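Putative surface-anchored fimbrial subunit (PDB 3HR6) forms the shaft of the SpaA pilus of Corynebacterium diphtheriae, probably by joining end to end as rod-like subunits of tandem Ig-like modules. Local coordinates at residues Lys192-Ala195 with Glu196-Lys199; Tyr224-Asp228 with Arg229-Ser233; Ala239-Gln242 with Ser243-Gln246. All blocks are in the same frame, centred on the assembly; numbering follows the deposited sequence.

Contact 1. Residues Lys192-Ala195 with Glu196-Lys199; sequences KLPA and ELGK
Leu-193 reaches forward past the bend of the chain with one methyl: CD2 lies 4.2 Å from CB of Leu-197, the two side chains meeting at about a right angle, and 3.7 Å from O of Gly-198. Leu-193 also packs on Leu-232 of strand 229-236, and its backbone pairs with Thr-230. Pro-194 opens a type I beta turn that ends at Leu-197. Its carbonyl oxygen takes the N-H of Leu-197 in a nearly straight bond (N to O 3.1 Å, 165° at the hydrogen), with the donor standing well above the carbonyl plane. The pyrrolidine ring lies against the leucine of the same turn, CD 3.7 Å from Leu-197 CD1 and CG nearly as close to the branch carbon CG, and Leu-269 of strand 268-276 touches both residues. CB of the proline also meets the carboxylate of Glu-196, 3.5 Å from OE1, because that side chain bends back at its second torsion (chi2 92°). Ala-195 occupies the second position of the turn. Water 2 lies within hydrogen-bonding distance of its O and, at 2.7 Å, of O of Leu-197; water 1 sits between that oxygen and O of Pro-194, with more acceptors around each water than it has protons. This turn carries the chain off strand 187-192 in the Cna-B-like domain. The chemistry is thus divided: one direct backbone bond closes the turn, two waters lie among its carbonyls and Thr-261 takes O of Glu-196, leucine and proline close its apolar side, and O of Gly-198 is buried against a methyl without a polar partner.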
loop_
_atom_site.group_PDB
_atom_site.type_symbol
_atom_site.label_atom_id
_atom_site.label_comp_id
_atom_site.label_asym_id
_atom_site.label_seq_id
_atom_site.Cartn_x
_atom_site.Cartn_y
_atom_site.Cartn_z
ATOM N N LYS A 192 -4.763 3.431 0.934
ATOM C CA LYS A 192 -5.855 3.555 1.891
ATOM C C LYS A 192 -5.180 3.868 3.198
ATOM O O LYS A 192 -4.590 2.977 3.839
ATOM C CB LYS A 192 -6.712 2.279 1.984
ATOM C CG LYS A 192 -7.967 2.381 2.839
ATOM C CD LYS A 192 -8.723 1.021 2.706
ATOM C CE LYS A 192 -10.065 1.000 3.343
ATOM N NZ LYS A 192 -10.631 -0.354 3.163
ATOM N N LEU A 193 -5.189 5.143 3.544
ATOM C CA LEU A 193 -4.484 5.610 4.704
ATOM C C LEU A 193 -5.012 4.883 5.942
ATOM O O LEU A 193 -6.191 4.618 6.031
ATOM C CB LEU A 193 -4.655 7.112 4.888
ATOM C CG LEU A 193 -3.811 8.073 4.003
ATOM C CD1 LEU A 193 -4.096 7.901 2.530
ATOM C CD2 LEU A 193 -4.051 9.511 4.408
ATOM N N PRO A 194 -4.117 4.662 6.918
ATOM C CA PRO A 194 -4.667 4.162 8.182
ATOM C C PRO A 194 -5.677 5.120 8.814
ATOM O O PRO A 194 -5.621 6.332 8.602
ATOM C CB PRO A 194 -3.429 3.994 9.071
ATOM C CG PRO A 194 -2.415 4.882 8.531
ATOM C CD PRO A 194 -2.707 5.043 7.018
ATOM N N ALA A 195 -6.595 4.600 9.621
ATOM C CA ALA A 195 -7.654 5.420 10.179
ATOM C C ALA A 195 -7.213 6.522 11.094
ATOM O O ALA A 195 -7.946 7.461 11.276
ATOM C CB ALA A 195 -8.677 4.560 10.915
ATOM N N GLU A 196 -6.016 6.429 11.658
ATOM C CA GLU A 196 -5.523 7.424 12.557
ATOM C C GLU A 196 -5.068 8.715 11.846
ATOM O O GLU A 196 -4.688 9.684 12.512
ATOM C CB GLU A 196 -4.403 6.827 13.379
ATOM C CG GLU A 196 -4.903 5.640 14.222
ATOM C CD GLU A 196 -4.756 4.262 13.555
ATOM O OE1 GLU A 196 -4.267 4.172 12.439
ATOM O OE2 GLU A 196 -5.122 3.205 14.170
ATOM N N LEU A 197 -5.049 8.684 10.520
ATOM C CA LEU A 197 -4.674 9.870 9.746
ATOM C C LEU A 197 -5.857 10.613 9.211
ATOM O O LEU A 197 -6.851 10.008 8.736
ATOM C CB LEU A 197 -3.780 9.495 8.562
ATOM C CG LEU A 197 -2.530 8.689 8.932
ATOM C CD1 LEU A 197 -1.616 8.472 7.689
ATOM C CD2 LEU A 197 -1.760 9.478 9.992
ATOM N N GLY A 198 -5.727 11.923 9.226
ATOM C CA GLY A 198 -6.701 12.796 8.578
ATOM C C GLY A 198 -6.468 12.839 7.078
ATOM O O GLY A 198 -5.646 12.132 6.546
ATOM N N LYS A 199 -7.202 13.703 6.385
ATOM C CA LYS A 199 -7.071 13.757 4.956
ATOM C C LYS A 199 -5.742 14.415 4.574
ATOM O O LYS A 199 -5.269 15.293 5.269
ATOM C CB LYS A 199 -8.259 14.490 4.343
ATOM C CG LYS A 199 -9.534 13.636 4.402
ATOM C CD LYS A 199 -10.655 14.250 3.651
ATOM C CE LYS A 199 -11.955 13.545 3.956
ATOM N NZ LYS A 199 -12.450 13.906 5.298
HETATM O O HOH W 1 -7.587 7.571 6.845
HETATM O O HOH W 2 -9.150 8.614 8.895
#

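Contact 2. Residues Tyr224-Asp228 with Arg229-Ser233; sequences YQVGD and RTVLS
Tyr-224 and Val-231 face each other through two backbone hydrogen bonds, Tyr-224 N to Val-231 O at 2.9 Å and Val-231 N to Tyr-224 O at 2.8 Å. Val-226 and Arg-229 form the next hydrogen-bonded pair, in which Val-226 N reaches Arg-229 O at 2.8 Å, while the return bond from Arg-229 N to Val-226 O is longer and meets the carbonyl from above its plane. A side-chain bond spans the non-hydrogen-bonded pair between them: NE2 of Gln-225 donates a hydrogen bond to OG1 of Thr-230 at 2.7 Å, nearly straight at 169°, with the hydroxyl lying in the amide plane. The glutamine folds at its second torsion (chi2 -50°), which brings the amide back over the neighbouring strand. These pairs make a beta hairpin with a two-residue loop from strands 219-226 and 229-236, closed by a type II' turn from Val-226 to Arg-229 with Gly-227 at positive phi in its second place; strand 229-236 continues the sheet to strand 187-192. Apolar contacts gather on the face of Tyr-224, Val-226 and Val-231. CB of Val-231 sits over the tyrosine ring in a CH-pi contact, 4.0 Å from the centroid and 28° off the normal, and its CG1 lies against CZ and OH. CG2 of Val-231 touches CG2 of Val-226 at 3.9 Å, and CB of Ser-233 meets the ring obliquely at CE2. The polar ends on this face are bound beyond the hairpin: Tyr-224 OH hydrogen-bonds Trp-284 O, and Arg-229 uses NE for Leu-193 O and NH2 for Lys-192 O and a salt bridge to Glu-287. At the turn, Asp-228 OD1 rests 3.5 Å from CG of Arg-229.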
loop_
_atom_site.group_PDB
_atom_site.type_symbol
_atom_site.label_atom_id
_atom_site.label_comp_id
_atom_site.label_asym_id
_atom_site.label_seq_id
_atom_site.Cartn_x
_atom_site.Cartn_y
_atom_site.Cartn_z
ATOM N N TYR A 224 -11.045 9.643 -1.620
ATOM C CA TYR A 224 -12.384 9.236 -1.309
ATOM C C TYR A 224 -12.368 8.434 -0.016
ATOM O O TYR A 224 -11.364 7.811 0.302
ATOM C CB TYR A 224 -13.021 8.421 -2.452
ATOM C CG TYR A 224 -12.116 7.450 -3.165
ATOM C CD1 TYR A 224 -12.046 6.107 -2.796
ATOM C CD2 TYR A 224 -11.262 7.866 -4.205
ATOM C CE1 TYR A 224 -11.222 5.230 -3.427
ATOM C CE2 TYR A 224 -10.435 6.988 -4.845
ATOM C CZ TYR A 224 -10.394 5.660 -4.472
ATOM O OH TYR A 224 -9.562 4.803 -5.099
ATOM N N GLN A 225 -13.492 8.491 0.698
ATOM C CA GLN A 225 -13.637 7.815 1.963
ATOM C C GLN A 225 -14.150 6.423 1.713
ATOM O O GLN A 225 -15.099 6.244 0.960
ATOM C CB GLN A 225 -14.626 8.553 2.870
ATOM C CG GLN A 225 -14.126 9.882 3.376
ATOM C CD GLN A 225 -12.749 9.807 3.992
ATOM O OE1 GLN A 225 -12.571 9.397 5.150
ATOM N NE2 GLN A 225 -11.751 10.210 3.216
ATOM N N VAL A 226 -13.517 5.447 2.346
ATOM C CA VAL A 226 -14.047 4.094 2.410
ATOM C C VAL A 226 -14.128 3.781 3.896
ATOM O O VAL A 226 -13.095 3.647 4.550
ATOM C CB VAL A 226 -13.174 3.059 1.741
ATOM C CG1 VAL A 226 -13.745 1.668 2.040
ATOM C CG2 VAL A 226 -13.103 3.278 0.226
ATOM N N GLY A 227 -15.343 3.738 4.421
ATOM C CA GLY A 227 -15.543 3.713 5.857
ATOM C C GLY A 227 -14.820 4.860 6.555
ATOM O O GLY A 227 -14.977 6.035 6.185
ATOM N N ASP A 228 -14.024 4.536 7.563
ATOM C CA ASP A 228 -13.363 5.570 8.362
ATOM C C ASP A 228 -11.948 5.837 7.873
ATOM O O ASP A 228 -11.115 6.395 8.607
ATOM C CB ASP A 228 -13.354 5.194 9.847
ATOM C CG ASP A 228 -12.593 3.898 10.131
ATOM O OD1 ASP A 228 -12.122 3.218 9.203
ATOM O OD2 ASP A 228 -12.487 3.544 11.323
ATOM N N ARG A 229 -11.654 5.405 6.654
ATOM C CA ARG A 229 -10.346 5.651 6.068
ATOM C C ARG A 229 -10.414 6.379 4.729
ATOM O O ARG A 229 -11.285 6.125 3.923
ATOM C CB ARG A 229 -9.571 4.355 5.921
ATOM C CG ARG A 229 -9.276 3.730 7.315
ATOM C CD ARG A 229 -8.900 2.314 7.156
ATOM N NE ARG A 229 -7.644 2.166 6.446
ATOM C CZ ARG A 229 -7.089 1.004 6.092
ATOM N NH1 ARG A 229 -7.720 -0.135 6.303
ATOM N NH2 ARG A 229 -5.937 1.003 5.442
ATOM N N THR A 230 -9.448 7.272 4.525
ATOM C CA THR A 230 -9.257 7.974 3.255
ATOM C C THR A 230 -8.354 7.181 2.332
ATOM O O THR A 230 -7.266 6.771 2.719
ATOM C CB THR A 230 -8.590 9.340 3.480
ATOM O OG1 THR A 230 -9.325 10.077 4.440
ATOM C CG2 THR A 230 -8.576 10.136 2.162
ATOM N N VAL A 231 -8.803 6.966 1.099
ATOM C CA VAL A 231 -7.983 6.483 0.029
ATOM C C VAL A 231 -7.532 7.683 -0.817
ATOM O O VAL A 231 -8.347 8.524 -1.210
ATOM C CB VAL A 231 -8.764 5.546 -0.904
ATOM C CG1 VAL A 231 -7.869 5.023 -2.021
ATOM C CG2 VAL A 231 -9.397 4.389 -0.120
ATOM N N LEU A 232 -6.224 7.749 -1.041
ATOM C CA LEU A 232 -5.605 8.685 -1.963
ATOM C C LEU A 232 -5.287 7.906 -3.221
ATOM O O LEU A 232 -4.726 6.837 -3.157
ATOM C CB LEU A 232 -4.318 9.224 -1.373
ATOM C CG LEU A 232 -3.412 10.048 -2.316
ATOM C CD1 LEU A 232 -4.103 11.271 -2.886
ATOM C CD2 LEU A 232 -2.129 10.435 -1.598
ATOM N N SER A 233 -5.617 8.465 -4.377
ATOM C CA SER A 233 -5.440 7.774 -5.645
ATOM C C SER A 233 -4.815 8.715 -6.642
ATOM O O SER A 233 -5.274 9.844 -6.747
ATOM C CB SER A 233 -6.817 7.412 -6.186
ATOM O OG SER A 233 -6.707 6.805 -7.462
#

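Contact 3. Residues Ala239-Gln242 with Ser243-Gln246; sequences ATLQ and SLDQ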
loop_
_atom_site.group_PDB
_atom_site.type_symbol
_atom_site.label_atom_id
_atom_site.label_comp_id
_atom_site.label_asym_id
_atom_site.label_seq_id
_atom_site.Cartn_x
_atom_site.Cartn_y
_atom_site.Cartn_z
ATOM N N ALA A 239 -1.542 11.723 -22.573
ATOM C CA ALA A 239 -0.224 11.621 -23.247
ATOM C C ALA A 239 0.739 10.828 -22.360
ATOM O O ALA A 239 1.462 9.947 -22.827
ATOM C CB ALA A 239 0.356 13.005 -23.536
ATOM N N THR A 240 0.720 11.160 -21.076
ATOM C CA THR A 240 1.575 10.529 -20.077
ATOM C C THR A 240 1.403 9.019 -20.010
ATOM O O THR A 240 2.413 8.292 -19.918
ATOM C CB THR A 240 1.335 11.161 -18.677
ATOM O OG1 THR A 240 1.602 12.566 -18.741
ATOM C CG2 THR A 240 2.253 10.575 -17.629
ATOM N N LEU A 241 0.155 8.530 -20.016
ATOM C CA LEU A 241 -0.076 7.091 -19.990
ATOM C C LEU A 241 0.392 6.467 -21.292
ATOM O O LEU A 241 1.024 5.409 -21.280
ATOM C CB LEU A 241 -1.542 6.755 -19.733
ATOM C CG LEU A 241 -1.944 5.279 -19.760
ATOM C CD1 LEU A 241 -1.319 4.440 -18.612
ATOM C CD2 LEU A 241 -3.456 5.188 -19.745
ATOM N N GLN A 242 0.081 7.148 -22.400
ATOM C CA GLN A 242 0.438 6.682 -23.755
ATOM C C GLN A 242 1.947 6.543 -23.947
ATOM O O GLN A 242 2.394 5.665 -24.678
ATOM C CB GLN A 242 -0.113 7.624 -24.845
ATOM C CG GLN A 242 -1.416 7.165 -25.503
ATOM C CD GLN A 242 -1.221 6.053 -26.521
ATOM O OE1 GLN A 242 -1.701 4.942 -26.324
ATOM N NE2 GLN A 242 -0.520 6.351 -27.616
ATOM N N SER A 243 2.722 7.419 -23.306
ATOM C CA SER A 243 4.178 7.366 -23.423
ATOM C C SER A 243 4.874 6.692 -22.250
ATOM O O SER A 243 6.093 6.689 -22.181
ATOM C CB SER A 243 4.767 8.752 -23.659
ATOM O OG SER A 243 4.585 9.595 -22.545
ATOM N N LEU A 244 4.104 6.118 -21.329
ATOM C CA LEU A 244 4.682 5.518 -20.126
ATOM C C LEU A 244 5.555 4.314 -20.452
ATOM O O LEU A 244 6.517 4.026 -19.735
ATOM C CB LEU A 244 3.573 5.160 -19.125
ATOM C CG LEU A 244 4.003 4.824 -17.708
ATOM C CD1 LEU A 244 4.579 6.052 -17.041
ATOM C CD2 LEU A 244 2.808 4.225 -16.945
ATOM N N ASP A 245 5.239 3.617 -21.536
ATOM C CA ASP A 245 6.102 2.561 -22.040
ATOM C C ASP A 245 7.497 3.028 -22.455
ATOM O O ASP A 245 8.361 2.190 -22.730
ATOM C CB ASP A 245 5.453 1.810 -23.205
ATOM C CG ASP A 245 5.078 2.718 -24.347
ATOM O OD1 ASP A 245 4.446 3.747 -24.080
ATOM O OD2 ASP A 245 5.398 2.393 -25.497
ATOM N N GLN A 246 7.721 4.340 -22.555
ATOM C CA GLN A 246 9.052 4.860 -22.828
ATOM C C GLN A 246 9.842 5.200 -21.561
ATOM O O GLN A 246 10.970 5.677 -21.652
ATOM C CB GLN A 246 8.953 6.073 -23.752
ATOM C CG GLN A 246 8.254 5.697 -25.056
ATOM C CD GLN A 246 7.961 6.864 -25.993
ATOM O OE1 GLN A 246 7.686 7.990 -25.566
ATOM N NE2 GLN A 246 8.003 6.585 -27.298
HETATM O O HOH W 3 5.018 9.089 -19.858
HETATM O O HOH W 4 1.877 3.145 -22.485
#
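Ser-243 folds back on the last turn of helix 238-242, its N-H bonded to O of Ala-239 at 2.9 Å. The tight part of the contact is this backbone junction. Ser-243 is the first residue to leave helical angles, and the next amide, that of Leu-244, bonds O of Leu-241 at 3.2 Å from far above the carbonyl plane. The spacing has therefore shortened from four residues to three as the chain enters the 3-10 segment 244-246, where Gln-246 N bonds Ser-243 O. CB of Leu-244 is wedged against two carbonyls, 3.3 Å from Leu-241 O and 3.4 Å from Thr-240 O. Beyond it the leucines spread: Leu-241 CD1 and Leu-244 CD2 are 4.5 Å apart, and both side chains lean on Phe-184. The hydrated side is looser. With chi1 at 66°, the serine hydroxyl is placed between its own backbone N and carbonyl carbon, facing the helix end; there OG and water 3 are 2.8 Å apart, and that water donates to Thr-240 O. Water 4 sits between Leu-241 O and OD1 of Asp-245, with more acceptors nearby than it has protons to give. The same carboxylate oxygen approaches O of Gln-242 to 2.9 Å, two acceptors with no bond between them; Lys-183 NZ hydrogen-bonds the Gln-242 carbonyl and makes a long, weak ion pair with OD1. The carbonyls at the helix end thus find donors in successive amides, water and Lys-183, and the nearby ammonium probably eases the closeness of carboxylate and carbonyl.

Contacts 1 and 2 form one continuous patch of the Cna-B-like domain, their centres 8 Å apart. Leu-193 N meets Thr-230 O at 2.8 Å, a probable hydrogen bond that extends the pairing of strands 187-192 and 229-236 into the loop, and aliphatic carbons of Lys-199 pack on Gln-225 and Thr-230. Contact 3 follows contact 2 along the chain, since strand 229-236 leads into helix 238-242, but its nearest atoms are about 13 Å away; from contact 1 they are about 19 Å. The bound calcium lies nearest to contact 1, about 12 Å from the side chain of Leu-197, too far for direct coordination; contacts 2 and 3 lie away from it.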